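Side-chain contacts in polysaccharide biosynthesis protein CapD (Bacillus thuringiensis HD-771, PDB 6BWC), which probably catalyses an NADP-dependent step on UDP-N-acetylglucosamine early in the biosynthesis of CMP-pseudaminic acid, a sugar linked to flagellin glycosylation: residues 80-85 / 110-115; 104-109 / 147-152; 133-138 / 142-147. The protein carries 2 engineered substitutions. All coordinates share one frame; numbering follows the deposited sequence.

Contact 1: 80-85 / 110-115. With NAP (NADP nicotinamide-adenine-dinucleotide phosphate), chain N.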
# COMPACT_ATOMS: atom_id res chain seq x y z
N ASP C 80 17.08 0.07 -22.99
CA ASP C 80 18.04 1.11 -23.19
C ASP C 80 17.40 2.49 -23.29
O ASP C 80 17.95 3.44 -22.74
CB ASP C 80 18.88 0.81 -24.43
CG ASP C 80 19.77 -0.42 -24.24
OD1 ASP C 80 20.37 -0.59 -23.15
OD2 ASP C 80 19.88 -1.22 -25.20
N TYR C 81 16.26 2.63 -23.96
CA TYR C 81 15.66 3.96 -24.23
C TYR C 81 14.16 3.99 -23.95
O TYR C 81 13.39 3.29 -24.60
CB TYR C 81 15.95 4.40 -25.68
CG TYR C 81 17.43 4.47 -26.01
CD1 TYR C 81 18.21 5.52 -25.58
CD2 TYR C 81 18.05 3.47 -26.76
CE1 TYR C 81 19.57 5.57 -25.86
CE2 TYR C 81 19.39 3.52 -27.06
CZ TYR C 81 20.15 4.57 -26.60
OH TYR C 81 21.49 4.60 -26.89
N VAL C 82 13.76 4.81 -22.98
CA VAL C 82 12.37 4.95 -22.53
C VAL C 82 11.73 6.25 -23.09
O VAL C 82 12.22 7.34 -22.84
CB VAL C 82 12.30 4.93 -20.97
CG1 VAL C 82 10.88 5.09 -20.45
CG2 VAL C 82 12.86 3.63 -20.41
N PHE C 83 10.65 6.12 -23.83
CA PHE C 83 9.81 7.27 -24.18
C PHE C 83 8.54 7.30 -23.31
O PHE C 83 7.62 6.48 -23.53
CB PHE C 83 9.39 7.23 -25.66
CG PHE C 83 10.51 7.33 -26.65
CD1 PHE C 83 10.93 8.57 -27.12
CD2 PHE C 83 11.11 6.17 -27.18
CE1 PHE C 83 11.94 8.67 -28.08
CE2 PHE C 83 12.12 6.27 -28.14
CZ PHE C 83 12.53 7.52 -28.58
N HIS C 84 8.48 8.25 -22.36
CA HIS C 84 7.31 8.43 -21.47
C HIS C 84 6.27 9.39 -22.09
O HIS C 84 6.25 10.60 -21.87
CB HIS C 84 7.79 8.82 -20.05
CG HIS C 84 6.71 9.23 -19.09
ND1 HIS C 84 5.41 8.76 -19.15
CD2 HIS C 84 6.76 10.05 -18.01
CE1 HIS C 84 4.70 9.30 -18.17
NE2 HIS C 84 5.50 10.08 -17.46
N VAL C 85 5.36 8.79 -22.86
CA VAL C 85 4.37 9.47 -23.68
C VAL C 85 2.90 9.29 -23.16
O VAL C 85 1.96 9.99 -23.61
CB VAL C 85 4.52 8.97 -25.13
CG1 VAL C 85 3.83 9.92 -26.11
CG2 VAL C 85 5.99 8.85 -25.48
N GLN C 110 6.80 9.64 -11.57
CA GLN C 110 7.77 9.14 -10.57
C GLN C 110 8.07 7.68 -10.70
O GLN C 110 9.22 7.29 -10.59
CB GLN C 110 7.33 9.38 -9.14
CG GLN C 110 7.78 10.74 -8.69
CD GLN C 110 9.26 10.80 -8.39
OE1 GLN C 110 9.71 10.23 -7.39
NE2 GLN C 110 10.02 11.54 -9.23
N ASN C 111 7.04 6.87 -10.91
CA ASN C 111 7.25 5.46 -11.14
C ASN C 111 8.24 5.24 -12.31
O ASN C 111 9.18 4.48 -12.15
CB ASN C 111 5.93 4.70 -11.35
CG ASN C 111 5.12 4.56 -10.07
OD1 ASN C 111 5.68 4.59 -8.95
ND2 ASN C 111 3.77 4.41 -10.22
N VAL C 112 8.06 5.95 -13.43
CA VAL C 112 9.02 5.87 -14.54
C VAL C 112 10.46 6.18 -14.05
O VAL C 112 11.38 5.37 -14.24
CB VAL C 112 8.60 6.81 -15.70
CG1 VAL C 112 9.73 7.04 -16.70
CG2 VAL C 112 7.40 6.22 -16.41
N ILE C 113 10.62 7.33 -13.40
CA ILE C 113 11.93 7.81 -12.97
C ILE C 113 12.65 6.80 -12.06
O ILE C 113 13.81 6.43 -12.29
CB ILE C 113 11.77 9.20 -12.27
CG1 ILE C 113 11.42 10.25 -13.34
CG2 ILE C 113 13.05 9.60 -11.53
CD1 ILE C 113 10.86 11.56 -12.83
N LYS C 114 11.92 6.36 -11.04
CA LYS C 114 12.37 5.37 -10.07
C LYS C 114 12.72 4.02 -10.74
O LYS C 114 13.76 3.43 -10.45
CB LYS C 114 11.24 5.18 -9.07
CG LYS C 114 11.57 4.38 -7.83
CD LYS C 114 10.30 4.09 -6.99
CE LYS C 114 10.43 2.77 -6.18
NZ LYS C 114 9.14 2.01 -6.06
N ALA C 115 11.85 3.56 -11.63
CA ALA C 115 12.03 2.31 -12.36
C ALA C 115 13.20 2.34 -13.35
O ALA C 115 13.88 1.32 -13.57
CB ALA C 115 10.76 1.96 -13.11
PA NAP N . -2.96 9.92 -26.61
O1A NAP N . -3.29 9.64 -28.05
O2A NAP N . -4.11 10.01 -25.67
O5B NAP N . -1.91 8.85 -26.07
C5B NAP N . -1.92 8.47 -24.69
C4B NAP N . -1.19 7.15 -24.52
O4B NAP N . -0.98 6.80 -23.15
C3B NAP N . -2.02 6.02 -25.08
O3B NAP N . -1.07 5.08 -25.56
C2B NAP N . -2.79 5.54 -23.88
O2B NAP N . -3.27 4.24 -24.16
C1B NAP N . -1.73 5.63 -22.78
N9A NAP N . -2.13 5.79 -21.34
C8A NAP N . -3.03 6.63 -20.76
N7A NAP N . -3.08 6.47 -19.39
C5A NAP N . -2.18 5.51 -19.09
C6A NAP N . -1.69 4.82 -17.87
N6A NAP N . -2.16 5.11 -16.65
N1A NAP N . -0.75 3.87 -18.00
C2A NAP N . -0.23 3.53 -19.20
N3A NAP N . -0.63 4.10 -20.35
C4A NAP N . -1.57 5.08 -20.37
O3 NAP N . -2.05 11.25 -26.43
PN NAP N . -1.01 11.90 -27.49
O1N NAP N . -0.23 10.83 -28.24
O2N NAP N . -1.72 12.99 -28.23
O5D NAP N . -0.05 12.70 -26.51
C5D NAP N . 1.06 12.03 -25.96
C4D NAP N . 1.77 12.94 -24.96
O4D NAP N . 1.95 14.22 -25.58
C3D NAP N . 1.08 13.21 -23.61
O3D NAP N . 2.05 13.04 -22.57
C2D NAP N . 0.62 14.64 -23.67
O2D NAP N . 0.68 15.30 -22.39
C1D NAP N . 1.61 15.26 -24.66
N1N NAP N . 1.11 16.42 -25.39
C2N NAP N . 0.21 16.22 -26.37
C3N NAP N . -0.33 17.25 -27.13
C7N NAP N . -1.36 17.02 -28.18
O7N NAP N . -1.90 18.01 -28.67
N7N NAP N . -1.71 15.80 -28.57
C4N NAP N . 0.14 18.64 -26.89
C5N NAP N . 1.12 18.74 -25.80
C6N NAP N . 1.59 17.64 -25.11
P2B NAP N . -4.46 3.57 -23.29
O1X NAP N . -4.77 2.39 -24.18
O2X NAP N . -3.82 3.12 -21.99
O3X NAP N . -5.56 4.64 -23.13
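His84 on strand 81-84 and Val112 on helix 98-118 mark the closest backbone approach, with CA atoms 7.6 Å apart, and both side chains start out toward the partner segment. The main contact is a CH-pi interaction. Val112 CG2 sits 4.1 Å from the centroid of the His84 ring and only 11° off its normal, so the methyl rests over the middle of one face and not at an edge. With CG anti to the backbone N (chi1 171°), the imidazole swings beside its own carbonyl carbon, which lays that face against the valine. The other methyl, Val112 CG1, meets Val82 CG1 at 4.4 Å, a looser apolar touch two residues earlier, on the same face of the sheet. The polar end of the imidazole is held separately: NE2 is hydrogen-bonded to Thr109 OG1, about one helical turn before Val112, which helps set the turn of the ring. At the strand's C-terminal end, Val85 CG1 comes within 3.5 Å of C5D of the bound NADP. Ile13 of the neighbouring strand 9-13 touches Val82, His84 and Val112 together, while Phe83, on the opposite face, packs against helix 18-29, giving the helix-sheet-helix sandwich of a Rossmann fold.

Contact 2: 104-109 / 147-152. With NAP (NADP nicotinamide-adenine-dinucleotide phosphate), chain N.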
# COMPACT_ATOMS: atom_id res chain seq x y z
N THR C 104 -1.88 9.65 -12.86
CA THR C 104 -1.31 9.37 -14.16
C THR C 104 -0.16 10.34 -14.50
O THR C 104 0.93 9.89 -14.89
CB THR C 104 -2.44 9.34 -15.22
OG1 THR C 104 -3.39 8.32 -14.88
CG2 THR C 104 -1.91 9.06 -16.62
N ASN C 105 -0.38 11.65 -14.34
CA ASN C 105 0.61 12.65 -14.75
C ASN C 105 1.80 12.86 -13.77
O ASN C 105 2.93 13.09 -14.23
CB ASN C 105 -0.05 14.00 -15.10
CG ASN C 105 -0.95 13.93 -16.35
OD1 ASN C 105 -1.04 12.91 -17.02
ND2 ASN C 105 -1.61 15.05 -16.66
N ILE C 106 1.57 12.80 -12.44
CA ILE C 106 2.65 12.97 -11.43
C ILE C 106 3.18 11.62 -10.93
O ILE C 106 4.34 11.26 -11.21
CB ILE C 106 2.23 13.86 -10.23
CG1 ILE C 106 1.79 15.25 -10.72
CG2 ILE C 106 3.38 14.01 -9.22
CD1 ILE C 106 1.08 16.07 -9.68
N PHE C 107 2.32 10.88 -10.21
CA PHE C 107 2.72 9.63 -9.53
C PHE C 107 3.29 8.64 -10.53
O PHE C 107 4.28 7.96 -10.24
CB PHE C 107 1.57 8.99 -8.70
CG PHE C 107 1.91 7.64 -8.04
CD1 PHE C 107 3.03 7.50 -7.19
CD2 PHE C 107 1.12 6.50 -8.27
CE1 PHE C 107 3.35 6.28 -6.60
CE2 PHE C 107 1.43 5.27 -7.66
CZ PHE C 107 2.54 5.17 -6.81
N GLY C 108 2.69 8.58 -11.72
CA GLY C 108 3.20 7.75 -12.82
C GLY C 108 4.55 8.19 -13.40
O GLY C 108 5.38 7.33 -13.77
N THR C 109 4.77 9.51 -13.49
CA THR C 109 6.07 9.99 -13.90
C THR C 109 7.11 9.55 -12.86
O THR C 109 8.20 9.10 -13.23
CB THR C 109 6.10 11.53 -14.11
OG1 THR C 109 5.06 11.92 -15.02
CG2 THR C 109 7.44 12.00 -14.68
N GLU C 147 7.52 17.83 -15.35
CA GLU C 147 8.73 18.59 -15.72
C GLU C 147 9.72 18.76 -14.57
O GLU C 147 10.94 18.57 -14.74
CB GLU C 147 8.35 19.98 -16.22
CG GLU C 147 7.92 19.98 -17.69
CD GLU C 147 8.20 21.29 -18.40
OE1 GLU C 147 9.29 21.85 -18.19
OE2 GLU C 147 7.34 21.72 -19.19
N ARG C 148 9.17 19.12 -13.41
CA ARG C 148 9.96 19.28 -12.19
C ARG C 148 10.55 18.01 -11.61
O ARG C 148 11.72 18.01 -11.21
CB ARG C 148 9.16 20.04 -11.11
CG ARG C 148 9.60 21.47 -10.90
CD ARG C 148 9.91 22.22 -12.18
NE ARG C 148 9.74 23.65 -11.98
CZ ARG C 148 9.59 24.55 -12.95
NH1 ARG C 148 9.40 25.83 -12.65
NH2 ARG C 148 9.63 24.17 -14.23
N LEU C 149 9.76 16.94 -11.56
CA LEU C 149 10.28 15.60 -11.22
C LEU C 149 11.46 15.19 -12.12
O LEU C 149 12.45 14.63 -11.67
CB LEU C 149 9.20 14.55 -11.38
CG LEU C 149 8.34 14.11 -10.22
CD1 LEU C 149 8.23 15.13 -9.10
CD2 LEU C 149 6.97 13.78 -10.80
N ILE C 150 11.32 15.45 -13.40
CA ILE C 150 12.35 15.10 -14.37
C ILE C 150 13.69 15.80 -14.09
O ILE C 150 14.71 15.13 -14.09
CB ILE C 150 11.84 15.36 -15.82
CG1 ILE C 150 10.74 14.33 -16.17
CG2 ILE C 150 12.99 15.33 -16.84
CD1 ILE C 150 11.23 12.90 -16.39
N THR C 151 13.66 17.11 -13.85
CA THR C 151 14.89 17.85 -13.56
C THR C 151 15.56 17.41 -12.26
O THR C 151 16.78 17.28 -12.20
CB THR C 151 14.64 19.37 -13.42
OG1 THR C 151 13.63 19.79 -14.34
CG2 THR C 151 15.92 20.13 -13.68
N SER C 152 14.74 17.20 -11.22
CA SER C 152 15.20 16.66 -9.93
C SER C 152 15.88 15.28 -10.00
O SER C 152 16.94 15.07 -9.42
CB SER C 152 14.04 16.57 -8.96
OG SER C 152 14.56 16.33 -7.66
PA NAP N . -2.96 9.92 -26.61
O1A NAP N . -3.29 9.64 -28.05
O2A NAP N . -4.11 10.01 -25.67
O5B NAP N . -1.91 8.85 -26.07
C5B NAP N . -1.92 8.47 -24.69
C4B NAP N . -1.19 7.15 -24.52
O4B NAP N . -0.98 6.80 -23.15
C3B NAP N . -2.02 6.02 -25.08
O3B NAP N . -1.07 5.08 -25.56
C2B NAP N . -2.79 5.54 -23.88
O2B NAP N . -3.27 4.24 -24.16
C1B NAP N . -1.73 5.63 -22.78
N9A NAP N . -2.13 5.79 -21.34
C8A NAP N . -3.03 6.63 -20.76
N7A NAP N . -3.08 6.47 -19.39
C5A NAP N . -2.18 5.51 -19.09
C6A NAP N . -1.69 4.82 -17.87
N6A NAP N . -2.16 5.11 -16.65
N1A NAP N . -0.75 3.87 -18.00
C2A NAP N . -0.23 3.53 -19.20
N3A NAP N . -0.63 4.10 -20.35
C4A NAP N . -1.57 5.08 -20.37
O3 NAP N . -2.05 11.25 -26.43
PN NAP N . -1.01 11.90 -27.49
O1N NAP N . -0.23 10.83 -28.24
O2N NAP N . -1.72 12.99 -28.23
O5D NAP N . -0.05 12.70 -26.51
C5D NAP N . 1.06 12.03 -25.96
C4D NAP N . 1.77 12.94 -24.96
O4D NAP N . 1.95 14.22 -25.58
C3D NAP N . 1.08 13.21 -23.61
O3D NAP N . 2.05 13.04 -22.57
C2D NAP N . 0.62 14.64 -23.67
O2D NAP N . 0.68 15.30 -22.39
C1D NAP N . 1.61 15.26 -24.66
N1N NAP N . 1.11 16.42 -25.39
C2N NAP N . 0.21 16.22 -26.37
C3N NAP N . -0.33 17.25 -27.13
C7N NAP N . -1.36 17.02 -28.18
O7N NAP N . -1.90 18.01 -28.67
N7N NAP N . -1.71 15.80 -28.57
C4N NAP N . 0.14 18.64 -26.89
C5N NAP N . 1.12 18.74 -25.80
C6N NAP N . 1.59 17.64 -25.11
P2B NAP N . -4.46 3.57 -23.29
O1X NAP N . -4.77 2.39 -24.18
O2X NAP N . -3.82 3.12 -21.99
O3X NAP N . -5.56 4.64 -23.13
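Leu149 CD2 is the point on which Ile106 and Thr109 converge. The short helical segments run nearly parallel, 17° between their N-to-C directions, with 10.0 Å between axes. In the tight part, Leu149 CD2 lies 3.7 Å from the backbone Ile106 O, 3.9 Å from Ile106 CG2 and 4.1 Å from Thr109 CB, and the Ile106 and Leu149 side chains cross at about a right angle. With CG1 of Ile106 beside the backbone N (chi1 -58°), CG2 is left anti to it and turned to the leucine. Packing slackens toward Ile150, whose CD1 approaches Thr109 CG2 at 4.3 Å. Beyond this, Arg148, Thr151 and Ser152 stay partly exposed, and Thr151 turns OG1 back to Glu147 O within its own helix. The apolar side is extended by a second subunit, whose Val102 and Pro98 pack on Ile106 and Leu149, consistent with the helical dimer interface common in short-chain dehydrogenases. Thr109 divides its branches: CG2 and CB face the other helix, while OG1 donates to Asn105 O at 2.6 Å from above the carbonyl plane. The side chains thus meet through carbon atoms, one leucine methyl also rests against a carbonyl oxygen, and the threonine hydroxyl is bonded outside 147-152.

Contact 3: 133-138 / 142-147. With NAP (NADP nicotinamide-adenine-dinucleotide phosphate), chain N.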
# COMPACT_ATOMS: atom_id res chain seq x y z
N ILE C 133 3.50 26.22 -18.65
CA ILE C 133 4.03 27.54 -18.46
C ILE C 133 2.93 28.43 -17.91
O ILE C 133 1.95 28.69 -18.59
CB ILE C 133 4.57 28.14 -19.76
CG1 ILE C 133 5.88 27.44 -20.14
CG2 ILE C 133 4.89 29.61 -19.59
CD1 ILE C 133 5.73 25.99 -20.51
N SER C 134 3.11 28.90 -16.67
CA SER C 134 2.15 29.79 -16.05
C SER C 134 0.73 29.25 -16.30
O SER C 134 -0.08 29.91 -16.94
CB SER C 134 2.34 31.20 -16.63
OG SER C 134 3.72 31.59 -16.59
N PRO C 135 0.45 28.01 -15.82
CA PRO C 135 -0.80 27.33 -16.12
C PRO C 135 -2.03 27.84 -15.37
O PRO C 135 -1.93 28.34 -14.25
CB PRO C 135 -0.51 25.89 -15.70
CG PRO C 135 0.49 26.01 -14.61
CD PRO C 135 1.36 27.13 -15.05
N THR C 136 -3.18 27.67 -16.02
CA THR C 136 -4.51 28.04 -15.54
C THR C 136 -5.39 26.78 -15.34
O THR C 136 -6.62 26.89 -15.14
CB THR C 136 -5.18 28.95 -16.58
OG1 THR C 136 -4.18 29.70 -17.26
CG2 THR C 136 -6.13 29.93 -15.95
N ASN C 137 -4.77 25.60 -15.40
CA ASN C 137 -5.48 24.35 -15.17
C ASN C 137 -4.63 23.30 -14.46
O ASN C 137 -3.36 23.40 -14.40
CB ASN C 137 -6.07 23.79 -16.46
CG ASN C 137 -5.05 23.71 -17.58
OD1 ASN C 137 -4.05 23.01 -17.48
ND2 ASN C 137 -5.32 24.41 -18.68
N ASN C 138 -5.35 22.30 -13.95
CA ASN C 138 -4.75 21.19 -13.21
C ASN C 138 -3.86 20.42 -14.14
O ASN C 138 -2.81 19.98 -13.74
CB ASN C 138 -5.85 20.29 -12.60
CG ASN C 138 -5.30 19.17 -11.73
OD1 ASN C 138 -4.46 19.38 -10.86
ND2 ASN C 138 -5.77 17.97 -11.97
N THR C 142 -0.05 19.64 -13.38
CA THR C 142 0.66 18.34 -13.34
C THR C 142 1.86 18.31 -14.31
O THR C 142 2.86 17.64 -14.05
CB THR C 142 -0.24 17.12 -13.66
OG1 THR C 142 -0.80 17.23 -14.97
CG2 THR C 142 -1.36 17.01 -12.69
N LYS C 143 1.77 18.99 -15.44
CA LYS C 143 2.91 18.94 -16.36
C LYS C 143 4.10 19.77 -15.83
O LYS C 143 5.26 19.32 -15.91
CB LYS C 143 2.51 19.34 -17.78
CG LYS C 143 1.69 18.25 -18.47
CD LYS C 143 2.47 16.96 -18.70
CE LYS C 143 1.97 16.24 -19.95
NZ LYS C 143 2.33 14.80 -20.08
N LEU C 144 3.83 20.92 -15.25
CA LEU C 144 4.86 21.64 -14.52
C LEU C 144 5.51 20.73 -13.48
O LEU C 144 6.75 20.64 -13.42
CB LEU C 144 4.29 22.88 -13.85
CG LEU C 144 5.26 23.87 -13.21
CD1 LEU C 144 6.40 24.24 -14.14
CD2 LEU C 144 4.49 25.12 -12.83
N THR C 145 4.68 20.06 -12.69
CA THR C 145 5.19 19.16 -11.65
C THR C 145 5.99 17.99 -12.23
O THR C 145 7.10 17.73 -11.79
CB THR C 145 4.05 18.66 -10.75
OG1 THR C 145 3.62 19.74 -9.93
CG2 THR C 145 4.49 17.53 -9.85
N ALA C 146 5.45 17.32 -13.24
CA ALA C 146 6.19 16.28 -13.97
C ALA C 146 7.54 16.80 -14.49
O ALA C 146 8.57 16.31 -14.07
CB ALA C 146 5.37 15.72 -15.11
N GLU C 147 7.52 17.83 -15.35
CA GLU C 147 8.73 18.59 -15.72
C GLU C 147 9.72 18.76 -14.57
O GLU C 147 10.94 18.57 -14.74
CB GLU C 147 8.35 19.98 -16.22
CG GLU C 147 7.92 19.98 -17.69
CD GLU C 147 8.20 21.29 -18.40
OE1 GLU C 147 9.29 21.85 -18.19
OE2 GLU C 147 7.34 21.72 -19.19
PA NAP N . -2.96 9.92 -26.61
O1A NAP N . -3.29 9.64 -28.05
O2A NAP N . -4.11 10.01 -25.67
O5B NAP N . -1.91 8.85 -26.07
C5B NAP N . -1.92 8.47 -24.69
C4B NAP N . -1.19 7.15 -24.52
O4B NAP N . -0.98 6.80 -23.15
C3B NAP N . -2.02 6.02 -25.08
O3B NAP N . -1.07 5.08 -25.56
C2B NAP N . -2.79 5.54 -23.88
O2B NAP N . -3.27 4.24 -24.16
C1B NAP N . -1.73 5.63 -22.78
N9A NAP N . -2.13 5.79 -21.34
C8A NAP N . -3.03 6.63 -20.76
N7A NAP N . -3.08 6.47 -19.39
C5A NAP N . -2.18 5.51 -19.09
C6A NAP N . -1.69 4.82 -17.87
N6A NAP N . -2.16 5.11 -16.65
N1A NAP N . -0.75 3.87 -18.00
C2A NAP N . -0.23 3.53 -19.20
N3A NAP N . -0.63 4.10 -20.35
C4A NAP N . -1.57 5.08 -20.37
O3 NAP N . -2.05 11.25 -26.43
PN NAP N . -1.01 11.90 -27.49
O1N NAP N . -0.23 10.83 -28.24
O2N NAP N . -1.72 12.99 -28.23
O5D NAP N . -0.05 12.70 -26.51
C5D NAP N . 1.06 12.03 -25.96
C4D NAP N . 1.77 12.94 -24.96
O4D NAP N . 1.95 14.22 -25.58
C3D NAP N . 1.08 13.21 -23.61
O3D NAP N . 2.05 13.04 -22.57
C2D NAP N . 0.62 14.64 -23.67
O2D NAP N . 0.68 15.30 -22.39
C1D NAP N . 1.61 15.26 -24.66
N1N NAP N . 1.11 16.42 -25.39
C2N NAP N . 0.21 16.22 -26.37
C3N NAP N . -0.33 17.25 -27.13
C7N NAP N . -1.36 17.02 -28.18
O7N NAP N . -1.90 18.01 -28.67
N7N NAP N . -1.71 15.80 -28.57
C4N NAP N . 0.14 18.64 -26.89
C5N NAP N . 1.12 18.74 -25.80
C6N NAP N . 1.59 17.64 -25.11
P2B NAP N . -4.46 3.57 -23.29
O1X NAP N . -4.77 2.39 -24.18
O2X NAP N . -3.82 3.12 -21.99
O3X NAP N . -5.56 4.64 -23.13
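Asn138 and Thr142 form the first turn of helix 138-156, which carries the Tyr-x-x-x-Lys signature of short-chain dehydrogenases as Tyr139 and Lys143. Backbone bonding comes first: Thr142 N donates to Asn138 O at 2.8 Å with an N-H...O angle of 156°. One residue earlier, Asn137 is the N-cap, its OD1 accepting from Gly140 N.

Among the polar side chains, Thr142 has OG1 between its backbone N and carbonyl carbon (chi1 61°), which lets the hydroxyl meet Tyr139 O; Asn105 ND2 is its other partner. Asn138 starts away from the 142-147 segment, but its amide end comes back, OD1 to 4.3 Å from Thr142 CG2. Its hydrogen bonds go elsewhere: OD1 to Thr145 OG1 of a second subunit and ND2 to Cys94 O. The matching bond, from Thr145 here to Asn138 there, makes the link reciprocal between the two subunits.

Apolar contact is slight. Pro135 CD touches Leu144 CD2 at 4.3 Å, tying the loop before the helix to its second turn, and Pro135 also packs on Pro135 of that subunit.

Within these segments the cofactor is reached by Lys143, whose chain bends at chi2 (-65°) and leads away from the 133-138 loop. Its amino group is hydrogen-bonded to Thr127 O and to the nicotinamide ribose of NADP, where NZ stands 3.1 Å from O3D and makes a weak bond to O2D, 2.9 Å from NZ.

Overall arrangement
The contacts step outward from the Rossmann sheet: contact 1 joins strand 81-84 to helix 98-118, contact 2 joins that helix to helix 138-156, and contact 3 joins the latter to the loop leading into it. Centres of contacts 1 and 2 are about 10 Å apart, those of 2 and 3 about 11 Å, and those of 1 and 3 about 19 Å. Along the chain, contacts 1 and 2 alternate their segments, whereas contact 3 lies between 104-109 and 147-152, meeting the latter at the shared Glu147. Ile113 packs on Leu149 and Ile150, and Ile106 on Thr145, so neighbouring contacts form one continuous core. Each touches NADP; contacts 2 and 3 also meet the second subunit.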